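Local coordinates for protein phosphonopyruvate hydrolase (Variovorax sp., PDB 2DUA) that hydrolyses 3-phosphonopyruvate to pyruvate and phosphate, using a divalent metal ion such as cobalt, magnesium or manganese, at residues 38-43 with 79-84; 106-111 with 151-156; 194-199 with 224-229. One frame throughout, in Å; residues are numbered along the deposited sequence.

Contact 1 of 3, residues 38-43 with 79-84. With MG (magnesium ion), chain D; OXL (oxalate ion), chain C.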
ATOM      1  N   GLY A  38      -8.579  25.439   4.079  1.00  9.57           N
ATOM      2  CA  GLY A  38      -7.834  24.313   3.553  1.00 12.10           C
ATOM      3  C   GLY A  38      -7.644  23.198   4.587  1.00 10.78           C
ATOM      4  O   GLY A  38      -8.043  23.324   5.749  1.00 10.96           O
ATOM      5  N   ILE A  39      -7.089  22.075   4.132  1.00 10.89           N
ATOM      6  CA  ILE A  39      -6.806  20.949   5.010  1.00  9.33           C
ATOM      7  C   ILE A  39      -5.300  20.883   5.218  1.00 10.58           C
ATOM      8  O   ILE A  39      -4.557  21.106   4.264  1.00 11.18           O
ATOM      9  CB  ILE A  39      -7.186  19.599   4.343  1.00 11.53           C
ATOM     10  CG1 ILE A  39      -8.690  19.563   4.046  1.00 11.29           C
ATOM     11  CG2 ILE A  39      -6.764  18.397   5.258  1.00  8.68           C
ATOM     12  CD1 ILE A  39      -9.650  19.881   5.274  1.00 10.89           C
ATOM     13  N   TRP A  40      -4.855  20.541   6.440  1.00 10.70           N
ATOM     14  CA  TRP A  40      -3.437  20.362   6.749  1.00  9.50           C
ATOM     15  C   TRP A  40      -3.212  18.827   6.902  1.00 10.64           C
ATOM     16  O   TRP A  40      -3.728  18.208   7.833  1.00 10.46           O
ATOM     17  CB  TRP A  40      -3.096  21.142   8.043  1.00 10.33           C
ATOM     18  CG  TRP A  40      -1.750  20.835   8.767  1.00  7.92           C
ATOM     19  CD1 TRP A  40      -1.608  20.588  10.104  1.00  8.96           C
ATOM     20  CD2 TRP A  40      -0.398  20.869   8.225  1.00  9.61           C
ATOM     21  NE1 TRP A  40      -0.270  20.463  10.437  1.00  8.98           N
ATOM     22  CE2 TRP A  40       0.486  20.637   9.301  1.00  9.15           C
ATOM     23  CE3 TRP A  40       0.141  21.075   6.936  1.00 10.32           C
ATOM     24  CZ2 TRP A  40       1.857  20.607   9.137  1.00  8.73           C
ATOM     25  CZ3 TRP A  40       1.523  21.045   6.772  1.00  8.40           C
ATOM     26  CH2 TRP A  40       2.371  20.816   7.870  1.00  9.89           C
ATOM     27  N   GLY A  41      -2.447  18.238   5.985  1.00  9.70           N
ATOM     28  CA  GLY A  41      -2.183  16.802   6.020  1.00 10.29           C
ATOM     29  C   GLY A  41      -1.017  16.570   6.957  1.00 10.83           C
ATOM     30  O   GLY A  41       0.076  16.264   6.546  1.00 10.60           O
ATOM     31  N   SER A  42      -1.313  16.736   8.250  1.00 11.60           N
ATOM     32  CA  SER A  42      -0.374  16.648   9.353  1.00 10.14           C
ATOM     33  C   SER A  42       0.329  15.281   9.568  1.00 11.20           C
ATOM     34  O   SER A  42      -0.371  14.240   9.717  1.00  8.70           O
ATOM     35  CB  SER A  42      -1.153  17.006  10.629  1.00  8.47           C
ATOM     36  OG  SER A  42      -0.288  16.827  11.712  1.00 10.43           O
ATOM     37  N   GLY A  43       1.675  15.273   9.624  1.00  9.29           N
ATOM     38  CA  GLY A  43       2.376  14.014   9.848  1.00 11.20           C
ATOM     39  C   GLY A  43       2.156  13.695  11.318  1.00 10.78           C
ATOM     40  O   GLY A  43       2.087  12.550  11.720  1.00 12.07           O
ATOM     41  N   ILE A  79      -2.785  21.042   2.088  1.00  9.02           N
ATOM     42  CA  ILE A  79      -1.386  21.392   2.345  1.00  9.97           C
ATOM     43  C   ILE A  79      -0.751  20.141   2.983  1.00 10.27           C
ATOM     44  O   ILE A  79      -1.147  19.732   4.075  1.00 11.61           O
ATOM     45  CB  ILE A  79      -1.273  22.575   3.348  1.00 10.28           C
ATOM     46  CG1 ILE A  79      -2.015  23.810   2.802  1.00 10.04           C
ATOM     47  CG2 ILE A  79       0.246  22.892   3.611  1.00  9.45           C
ATOM     48  CD1 ILE A  79      -1.985  25.053   3.750  1.00 11.38           C
ATOM     49  N   ALA A  80       0.225  19.532   2.303  1.00 10.38           N
ATOM     50  CA  ALA A  80       0.879  18.302   2.781  1.00  9.71           C
ATOM     51  C   ALA A  80       2.133  18.510   3.572  1.00 10.89           C
ATOM     52  O   ALA A  80       3.033  19.232   3.166  1.00 10.86           O
ATOM     53  CB  ALA A  80       1.204  17.353   1.592  1.00 11.47           C
ATOM     54  N   ASP A  81       2.206  17.867   4.726  1.00 10.23           N
ATOM     55  CA  ASP A  81       3.407  17.951   5.571  1.00 10.86           C
ATOM     56  C   ASP A  81       4.372  16.884   5.069  1.00 11.78           C
ATOM     57  O   ASP A  81       4.060  15.691   5.170  1.00 12.42           O
ATOM     58  CB  ASP A  81       3.000  17.616   7.003  1.00 11.12           C
ATOM     59  CG  ASP A  81       4.162  17.613   7.985  1.00 11.40           C
ATOM     60  OD1 ASP A  81       5.352  17.898   7.651  1.00 11.04           O
ATOM     61  OD2 ASP A  81       3.815  17.294   9.132  1.00 12.02           O
ATOM     62  N   ILE A  82       5.513  17.270   4.493  1.00 10.71           N
ATOM     63  CA  ILE A  82       6.443  16.238   4.050  1.00 11.60           C
ATOM     64  C   ILE A  82       7.721  16.196   4.915  1.00 12.91           C
ATOM     65  O   ILE A  82       8.799  15.718   4.478  1.00 13.92           O
ATOM     66  CB  ILE A  82       6.822  16.343   2.551  1.00  9.28           C
ATOM     67  CG1 ILE A  82       7.423  17.685   2.194  1.00 11.06           C
ATOM     68  CG2 ILE A  82       5.533  16.127   1.724  1.00 13.43           C
ATOM     69  CD1 ILE A  82       8.136  17.674   0.767  1.00 12.57           C
ATOM     70  N   ASP A  83       7.609  16.700   6.132  1.00 14.36           N
ATOM     71  CA  ASP A  83       8.752  16.675   7.079  1.00 15.30           C
ATOM     72  C   ASP A  83      10.022  17.267   6.466  1.00 16.23           C
ATOM     73  O   ASP A  83       9.991  18.404   5.999  1.00 16.85           O
ATOM     74  CB  ASP A  83       9.046  15.234   7.540  1.00 19.19           C
ATOM     75  CG  ASP A  83       7.926  14.608   8.393  1.00 26.06           C
ATOM     76  OD1 ASP A  83       8.123  13.451   8.823  1.00 30.96           O
ATOM     77  OD2 ASP A  83       6.847  15.212   8.639  1.00 28.70           O
ATOM     78  N   THR A  84      11.138  16.518   6.452  1.00 14.16           N
ATOM     79  CA  THR A  84      12.357  17.057   5.841  1.00 15.55           C
ATOM     80  C   THR A  84      12.560  16.692   4.364  1.00 15.48           C
ATOM     81  O   THR A  84      13.652  16.918   3.831  1.00 14.45           O
ATOM     82  CB  THR A  84      13.653  16.640   6.596  1.00 15.61           C
ATOM     83  OG1 THR A  84      13.778  15.222   6.549  1.00 17.55           O
ATOM     84  CG2 THR A  84      13.608  17.050   8.069  1.00 14.74           C
TER
HETATM   85 MG    MG D 292       4.689  17.324  11.039  1.00 22.64          MG
HETATM   86  C1  OXL C 291       2.359  18.598  12.065  1.00 23.25           C
HETATM   87  C2  OXL C 291       3.357  19.685  12.059  1.00 23.69           C
HETATM   88  O1  OXL C 291       1.124  18.877  12.357  1.00 19.86           O
HETATM   89  O2  OXL C 291       4.472  19.470  11.494  1.00 24.47           O
HETATM   90  O3  OXL C 291       2.771  17.457  11.769  1.00 19.68           O
HETATM   91  O4  OXL C 291       3.063  20.782  12.580  1.00 25.03           O
HETATM   92  O   HOH W   1       6.623  17.708   9.961  1.00 16.05           O
HETATM   93  O   HOH W   2       5.270  15.158  10.791  1.00 20.62           O
HETATM   94  O   HOH W   3       5.785  17.129  12.873  1.00 15.56           O
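The indole of Trp40 and the carboxylate of Asp81 lie almost flat to one another, their planes 13° apart, with ring atom CH2 meeting Asp81 CB obliquely at 3.4 Å. Ser42 CA sits over one face of the indole, toward the rim, while the bound oxalate lies at the ring edge, its C2 in the ring plane. Two atoms round the six-membered ring from CH2, CE3 rests 3.8 Å from Ile79 CG2. With CG anti to the backbone N (chi1 165°), Trp40 swings its ring along the neighbouring strand, and NE1 donates to oxalate O1, which Ser42 OG also binds at 2.6 Å. Asp81 uses its two oxygens differently. OD2 binds the magnesium at 2.1 Å and accepts Gly43 N at 3.0 Å on its anti side, 30° out of the carboxylate plane; OD1 accepts a hydrogen bond from water 1 and, in an Asx turn, one from the N-H of Asp83. Two oxalate oxygens and three waters complete the six-coordinate metal, and Asp83 OD2 accepts from water 2, a second-shell hold on that ligand. The strands themselves, 38-41 and 78-81, run parallel, Ile39 O accepting Ile79 N and Ile79 O accepting Gly41 N, each at 2.8 Å. Metal and ligand thus sit at the carboxyl ends of neighbouring strands of a TIM barrel, the active-site position of the isocitrate lyase/PEP mutase superfamily.

Contact 2 of 3, residues 106-111 with 151-156. With OXL (oxalate ion), chain C.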
ATOM      1  N   ALA A 106      -0.056  22.113  -1.888  1.00 11.08           N
ATOM      2  CA  ALA A 106       1.175  22.646  -1.318  1.00 11.01           C
ATOM      3  C   ALA A 106       1.868  21.597  -0.474  1.00 10.17           C
ATOM      4  O   ALA A 106       1.255  20.628  -0.028  1.00 10.06           O
ATOM      5  CB  ALA A 106       0.880  23.871  -0.424  1.00 10.40           C
ATOM      6  N   ILE A 107       3.164  21.806  -0.274  1.00 10.98           N
ATOM      7  CA  ILE A 107       3.911  20.957   0.638  1.00 11.80           C
ATOM      8  C   ILE A 107       4.604  21.870   1.617  1.00 11.25           C
ATOM      9  O   ILE A 107       4.866  23.045   1.310  1.00 12.25           O
ATOM     10  CB  ILE A 107       4.949  20.009  -0.085  1.00 12.54           C
ATOM     11  CG1 ILE A 107       5.863  20.787  -1.052  1.00 13.79           C
ATOM     12  CG2 ILE A 107       4.167  18.880  -0.780  1.00 11.24           C
ATOM     13  CD1 ILE A 107       7.129  21.344  -0.352  1.00 17.41           C
ATOM     14  N   VAL A 108       4.838  21.351   2.821  1.00 11.43           N
ATOM     15  CA  VAL A 108       5.601  22.044   3.870  1.00 11.56           C
ATOM     16  C   VAL A 108       6.812  21.139   4.175  1.00  9.93           C
ATOM     17  O   VAL A 108       6.651  19.960   4.459  1.00 11.21           O
ATOM     18  CB  VAL A 108       4.797  22.225   5.126  1.00 11.46           C
ATOM     19  CG1 VAL A 108       5.697  22.769   6.221  1.00 11.75           C
ATOM     20  CG2 VAL A 108       3.601  23.190   4.825  1.00 11.51           C
ATOM     21  N   MET A 109       8.009  21.695   4.058  1.00  9.85           N
ATOM     22  CA  MET A 109       9.260  20.978   4.258  1.00 10.96           C
ATOM     23  C   MET A 109      10.087  21.794   5.252  1.00 10.94           C
ATOM     24  O   MET A 109      10.215  22.988   5.118  1.00 11.41           O
ATOM     25  CB  MET A 109       9.999  20.829   2.909  1.00 10.76           C
ATOM     26  CG  MET A 109      11.199  19.958   2.971  1.00 11.63           C
ATOM     27  SD  MET A 109      11.998  19.596   1.357  1.00 16.38           S
ATOM     28  CE  MET A 109      12.035  21.127   0.577  1.00 11.84           C
ATOM     29  N   GLU A 110      10.657  21.135   6.243  1.00 12.56           N
ATOM     30  CA  GLU A 110      11.391  21.833   7.268  1.00 14.77           C
ATOM     31  C   GLU A 110      12.905  21.612   7.176  1.00 14.19           C
ATOM     32  O   GLU A 110      13.362  20.618   6.604  1.00 14.18           O
ATOM     33  CB  GLU A 110      10.858  21.386   8.615  1.00 15.93           C
ATOM     34  CG  GLU A 110      11.189  19.933   8.912  1.00 18.59           C
ATOM     35  CD  GLU A 110      10.221  19.336   9.934  1.00 23.79           C
ATOM     36  OE1 GLU A 110      10.686  18.554  10.809  1.00 25.73           O
ATOM     37  OE2 GLU A 110       8.998  19.635   9.852  1.00 23.75           O
ATOM     38  N   ASP A 111      13.678  22.519   7.773  1.00 14.33           N
ATOM     39  CA  ASP A 111      15.152  22.458   7.679  1.00 14.84           C
ATOM     40  C   ASP A 111      15.891  21.694   8.773  1.00 17.29           C
ATOM     41  O   ASP A 111      17.083  21.905   9.000  1.00 16.19           O
ATOM     42  CB  ASP A 111      15.742  23.888   7.561  1.00 16.04           C
ATOM     43  CG  ASP A 111      15.326  24.801   8.711  1.00 14.65           C
ATOM     44  OD1 ASP A 111      14.632  24.375   9.652  1.00 15.29           O
ATOM     45  OD2 ASP A 111      15.704  25.975   8.657  1.00 18.54           O
ATOM     46  N   VAL A 151       2.187  25.214  -4.384  1.00 13.94           N
ATOM     47  CA  VAL A 151       2.932  26.025  -3.432  1.00 11.74           C
ATOM     48  C   VAL A 151       3.993  25.304  -2.587  1.00 11.56           C
ATOM     49  O   VAL A 151       3.752  24.270  -1.981  1.00  9.37           O
ATOM     50  CB  VAL A 151       1.873  26.810  -2.500  1.00 11.03           C
ATOM     51  CG1 VAL A 151       2.559  27.549  -1.355  1.00 11.57           C
ATOM     52  CG2 VAL A 151       1.066  27.803  -3.368  1.00 12.53           C
ATOM     53  N   VAL A 152       5.189  25.876  -2.528  1.00 11.90           N
ATOM     54  CA  VAL A 152       6.261  25.264  -1.725  1.00 10.34           C
ATOM     55  C   VAL A 152       6.462  26.119  -0.474  1.00 11.01           C
ATOM     56  O   VAL A 152       6.808  27.277  -0.573  1.00  9.49           O
ATOM     57  CB  VAL A 152       7.565  25.193  -2.564  1.00 12.44           C
ATOM     58  CG1 VAL A 152       8.716  24.640  -1.695  1.00 12.16           C
ATOM     59  CG2 VAL A 152       7.327  24.330  -3.783  1.00 10.80           C
ATOM     60  N   ILE A 153       6.201  25.554   0.713  1.00 10.78           N
ATOM     61  CA  ILE A 153       6.332  26.288   1.945  1.00  9.03           C
ATOM     62  C   ILE A 153       7.545  25.745   2.701  1.00 10.35           C
ATOM     63  O   ILE A 153       7.660  24.565   2.894  1.00 11.09           O
ATOM     64  CB  ILE A 153       5.081  26.129   2.840  1.00  9.84           C
ATOM     65  CG1 ILE A 153       3.828  26.601   2.084  1.00 10.46           C
ATOM     66  CG2 ILE A 153       5.251  26.923   4.187  1.00 10.44           C
ATOM     67  CD1 ILE A 153       2.495  26.255   2.748  1.00 11.05           C
ATOM     68  N   ALA A 154       8.474  26.627   3.052  1.00 10.72           N
ATOM     69  CA  ALA A 154       9.682  26.261   3.802  1.00 10.23           C
ATOM     70  C   ALA A 154       9.448  26.592   5.277  1.00 11.37           C
ATOM     71  O   ALA A 154       9.125  27.733   5.665  1.00 11.17           O
ATOM     72  CB  ALA A 154      10.923  27.054   3.288  1.00 10.13           C
ATOM     73  N   ARG A 155       9.638  25.576   6.097  1.00 11.18           N
ATOM     74  CA  ARG A 155       9.450  25.697   7.533  1.00 12.41           C
ATOM     75  C   ARG A 155      10.791  25.886   8.211  1.00 12.91           C
ATOM     76  O   ARG A 155      11.689  25.033   8.109  1.00 12.35           O
ATOM     77  CB  ARG A 155       8.792  24.442   8.071  1.00 11.07           C
ATOM     78  CG  ARG A 155       8.703  24.459   9.579  1.00 14.93           C
ATOM     79  CD  ARG A 155       7.748  23.341   9.995  1.00 17.29           C
ATOM     80  NE  ARG A 155       7.611  23.302  11.444  1.00 21.22           N
ATOM     81  CZ  ARG A 155       6.501  22.884  12.072  1.00 24.41           C
ATOM     82  NH1 ARG A 155       5.434  22.448  11.376  1.00 23.29           N
ATOM     83  NH2 ARG A 155       6.441  22.953  13.405  1.00 25.13           N
ATOM     84  N   VAL A 156      10.928  27.023   8.892  1.00 13.38           N
ATOM     85  CA  VAL A 156      12.183  27.398   9.581  1.00 13.83           C
ATOM     86  C   VAL A 156      12.112  26.952  11.071  1.00 14.82           C
ATOM     87  O   VAL A 156      11.243  27.419  11.839  1.00 12.86           O
ATOM     88  CB  VAL A 156      12.384  28.973   9.493  1.00 13.35           C
ATOM     89  CG1 VAL A 156      13.616  29.435  10.364  1.00 15.01           C
ATOM     90  CG2 VAL A 156      12.577  29.401   8.012  1.00 12.96           C
TER
HETATM   91  C1  OXL C 291       2.359  18.598  12.065  1.00 23.25           C
HETATM   92  C2  OXL C 291       3.357  19.685  12.059  1.00 23.69           C
HETATM   93  O1  OXL C 291       1.124  18.877  12.357  1.00 19.86           O
HETATM   94  O2  OXL C 291       4.472  19.470  11.494  1.00 24.47           O
HETATM   95  O3  OXL C 291       2.771  17.457  11.769  1.00 19.68           O
HETATM   96  O4  OXL C 291       3.063  20.782  12.580  1.00 25.03           O
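Met109 O accepts the N-H of Arg155 at 2.8 Å, the donor tilted from the carbonyl plane, and also meets the CA-H of Ala154. It is one rung of a parallel ladder between strands 106-110 and 151-156, neighbours in the TIM barrel joined by a beta-alpha-beta crossover through helix 131-144. Ile107 and Met109 donate in turn to Val151 O and Ile153 O, and Ile107 O takes back Ile153 N. Ala106, Val108 and Glu110 share a face with Val151, Ile153 and Arg155: the Val108 and Ile153 side chains cross obliquely, with Val108 CG2 3.8 Å from Ile153 CB, and Ala106 CB packs on Val151 CB at 3.7 Å. On the other face, which helix 131-144 covers, Ile107 and Val152 lie side by side, CD1 to CG1. Arg155 places CG anti to the backbone N (chi1 174°) and stays extended to NE, running alongside Glu110 with the two CB atoms 3.7 Å apart. The Glu110 carboxylate can probably offer the guanidinium charge only, since OE2 stands well off its plane, 4.2 Å from Arg155 NE; NE instead forms a salt bridge with Glu157. At the far end of this side chain, Arg155 NH1 donates to oxalate O4 at 3.1 Å, with a 159° angle at the hydrogen.

Contact 3 of 3, residues 194-199 with 224-229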
ATOM      1  N   GLU A 194       8.130  35.517  21.353  1.00 24.26           N
ATOM      2  CA  GLU A 194       9.152  35.170  20.378  1.00 24.24           C
ATOM      3  C   GLU A 194       8.621  35.191  18.943  1.00 23.18           C
ATOM      4  O   GLU A 194       9.222  35.789  18.066  1.00 23.27           O
ATOM      5  CB  GLU A 194       9.720  33.801  20.710  1.00 24.58           C
ATOM      6  CG  GLU A 194      10.666  33.283  19.659  1.00 27.20           C
ATOM      7  CD  GLU A 194      11.334  31.975  20.064  1.00 28.89           C
ATOM      8  OE1 GLU A 194      10.681  30.928  19.954  1.00 29.22           O
ATOM      9  OE2 GLU A 194      12.512  32.007  20.483  1.00 28.62           O
ATOM     10  N   ILE A 195       7.486  34.542  18.726  1.00 22.23           N
ATOM     11  CA  ILE A 195       6.836  34.483  17.414  1.00 21.81           C
ATOM     12  C   ILE A 195       6.451  35.883  16.874  1.00 20.99           C
ATOM     13  O   ILE A 195       6.758  36.249  15.723  1.00 20.14           O
ATOM     14  CB  ILE A 195       5.565  33.534  17.494  1.00 22.08           C
ATOM     15  CG1 ILE A 195       6.012  32.122  17.210  1.00 24.54           C
ATOM     16  CG2 ILE A 195       4.545  33.836  16.388  1.00 23.39           C
ATOM     17  CD1 ILE A 195       6.471  31.912  15.734  1.00 23.20           C
ATOM     18  N   LEU A 196       5.782  36.659  17.707  1.00 19.04           N
ATOM     19  CA  LEU A 196       5.384  37.999  17.344  1.00 20.19           C
ATOM     20  C   LEU A 196       6.633  38.889  17.010  1.00 18.94           C
ATOM     21  O   LEU A 196       6.625  39.680  16.055  1.00 18.87           O
ATOM     22  CB  LEU A 196       4.551  38.580  18.489  1.00 18.85           C
ATOM     23  CG  LEU A 196       3.186  37.906  18.743  1.00 18.98           C
ATOM     24  CD1 LEU A 196       2.469  38.608  19.928  1.00 18.17           C
ATOM     25  CD2 LEU A 196       2.297  38.102  17.494  1.00 18.99           C
ATOM     26  N   ALA A 197       7.709  38.745  17.769  1.00 19.16           N
ATOM     27  CA  ALA A 197       8.931  39.522  17.479  1.00 17.68           C
ATOM     28  C   ALA A 197       9.457  39.087  16.110  1.00 17.96           C
ATOM     29  O   ALA A 197       9.911  39.927  15.326  1.00 19.66           O
ATOM     30  CB  ALA A 197       9.993  39.271  18.539  1.00 18.12           C
ATOM     31  N   PHE A 198       9.415  37.791  15.797  1.00 16.07           N
ATOM     32  CA  PHE A 198       9.882  37.378  14.473  1.00 15.94           C
ATOM     33  C   PHE A 198       9.045  38.008  13.368  1.00 17.33           C
ATOM     34  O   PHE A 198       9.589  38.517  12.392  1.00 14.44           O
ATOM     35  CB  PHE A 198       9.888  35.865  14.303  1.00 15.01           C
ATOM     36  CG  PHE A 198      10.295  35.424  12.928  1.00 14.74           C
ATOM     37  CD1 PHE A 198      11.609  35.046  12.657  1.00 13.50           C
ATOM     38  CD2 PHE A 198       9.356  35.387  11.897  1.00 14.28           C
ATOM     39  CE1 PHE A 198      11.990  34.640  11.388  1.00 12.06           C
ATOM     40  CE2 PHE A 198       9.718  34.984  10.610  1.00 15.09           C
ATOM     41  CZ  PHE A 198      11.075  34.604  10.365  1.00 13.28           C
ATOM     42  N   VAL A 199       7.724  37.980  13.531  1.00 17.52           N
ATOM     43  CA  VAL A 199       6.823  38.536  12.539  1.00 19.28           C
ATOM     44  C   VAL A 199       7.092  40.023  12.294  1.00 20.76           C
ATOM     45  O   VAL A 199       7.146  40.461  11.137  1.00 19.37           O
ATOM     46  CB  VAL A 199       5.378  38.342  12.955  1.00 20.25           C
ATOM     47  CG1 VAL A 199       4.478  39.192  12.065  1.00 22.20           C
ATOM     48  CG2 VAL A 199       4.990  36.842  12.826  1.00 20.74           C
ATOM     49  N   ALA A 224      -4.982  38.102  11.920  1.00 14.60           N
ATOM     50  CA  ALA A 224      -5.344  38.929  10.773  1.00 16.16           C
ATOM     51  C   ALA A 224      -4.614  40.284  10.941  1.00 15.53           C
ATOM     52  O   ALA A 224      -4.201  40.872   9.976  1.00 17.34           O
ATOM     53  CB  ALA A 224      -6.889  39.173  10.722  1.00 14.92           C
ATOM     54  N   ALA A 225      -4.492  40.760  12.169  1.00 15.02           N
ATOM     55  CA  ALA A 225      -3.818  42.042  12.477  1.00 16.22           C
ATOM     56  C   ALA A 225      -2.350  41.994  12.064  1.00 16.28           C
ATOM     57  O   ALA A 225      -1.667  43.013  11.994  1.00 14.99           O
ATOM     58  CB  ALA A 225      -3.935  42.345  14.003  1.00 15.90           C
ATOM     59  N   LEU A 226      -1.861  40.799  11.760  1.00 16.65           N
ATOM     60  CA  LEU A 226      -0.471  40.638  11.311  1.00 15.22           C
ATOM     61  C   LEU A 226      -0.535  40.453   9.780  1.00 16.35           C
ATOM     62  O   LEU A 226      -0.694  39.308   9.251  1.00 13.67           O
ATOM     63  CB  LEU A 226       0.173  39.412  11.992  1.00 15.72           C
ATOM     64  CG  LEU A 226       0.137  39.301  13.533  1.00 15.93           C
ATOM     65  CD1 LEU A 226       0.539  37.841  13.972  1.00 14.35           C
ATOM     66  CD2 LEU A 226       1.092  40.330  14.180  1.00 15.93           C
ATOM     67  N   SER A 227      -0.374  41.583   9.081  1.00 13.69           N
ATOM     68  CA  SER A 227      -0.481  41.622   7.654  1.00 15.79           C
ATOM     69  C   SER A 227       0.474  40.664   6.951  1.00 14.72           C
ATOM     70  O   SER A 227       0.169  40.206   5.858  1.00 14.81           O
ATOM     71  CB  SER A 227      -0.238  43.058   7.162  1.00 17.81           C
ATOM     72  OG  SER A 227      -1.228  43.886   7.733  1.00 19.36           O
ATOM     73  N   LYS A 228       1.627  40.411   7.560  1.00 13.99           N
ATOM     74  CA  LYS A 228       2.629  39.523   6.968  1.00 15.20           C
ATOM     75  C   LYS A 228       2.279  38.019   6.992  1.00 14.77           C
ATOM     76  O   LYS A 228       2.891  37.229   6.256  1.00 15.53           O
ATOM     77  CB  LYS A 228       3.980  39.737   7.676  1.00 17.29           C
ATOM     78  CG  LYS A 228       4.614  41.133   7.488  1.00 15.40           C
ATOM     79  CD  LYS A 228       5.894  41.224   8.358  1.00 17.39           C
ATOM     80  CE  LYS A 228       6.513  42.677   8.465  1.00 19.93           C
ATOM     81  NZ  LYS A 228       7.779  42.607   9.290  1.00 17.20           N
ATOM     82  N   VAL A 229       1.299  37.623   7.817  1.00 14.60           N
ATOM     83  CA  VAL A 229       0.911  36.197   7.925  1.00 11.50           C
ATOM     84  C   VAL A 229      -0.167  35.928   6.923  1.00 13.06           C
ATOM     85  O   VAL A 229      -1.199  36.602   6.949  1.00 12.95           O
ATOM     86  CB  VAL A 229       0.382  35.897   9.355  1.00 11.64           C
ATOM     87  CG1 VAL A 229      -0.094  34.423   9.479  1.00  9.27           C
ATOM     88  CG2 VAL A 229       1.520  36.158  10.382  1.00  8.31           C
TER
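Lys228 sets CG opposite its carbonyl carbon (chi1 -65°) and keeps the rest of its chain extended, which carries NZ to Val199 O at 2.9 Å, while Leu226, with chi1 -53°, turns its two methyls toward the same helix. The lysine approaches in the carbonyl plane, and its aliphatic part follows it in, CD lying 3.1 Å from that oxygen. NZ has further partners in the carbonyls of Lys200 and Trp202, so one ammonium group gathers three main-chain oxygens where helix 193-201 ends. Beside this polar point lies an apolar patch. Leu226 CD1 meets Leu196 CD2 at 3.9 Å, the two side chains crossing at about a right angle, and Leu226 CD2 touches Val199 CG1 at 4.2 Å. The second methyl of Val199, CG2, faces Val229 CG2 at 4.3 Å, and both valines also lean on strand 208-210. A type I turn from Leu226 to Val229, closed by Val229 N to Leu226 O at 3.0 Å, presents these groups as the chain enters strand 229-234. A methionine in place of Lys228 would probably leave the three carbonyls at the helix end without their shared donor and the loop without its polar tie to the helix. A positive group among carbonyls at the carboxyl end of a helix is also likely to be favoured by the helix dipole, so the contact joins an ammonium group on main-chain carbonyls to a small aliphatic patch.

Overall arrangement
Contacts 1 and 2 are buried barrel-wall pairings in one parallel sheet: strands 78-81 and 106-110 are neighbours, so the two ladders run on into each other, with Val108 packing against both Trp40 and Ile79. Their centres lie 9 Å apart, and both reach the oxalate, contact 1 with metal ligation and neutral donors, contact 2 with an arginine. Contact 3 sits toward the surface, partly buried, its centre about 22 Å from that of contact 1 and 18 Å from that of contact 2, and touches neither. There a helix meets a loop outside the barrel wall, and one lysine on main-chain carbonyls plus aliphatic contacts takes the place of strand hydrogen bonding.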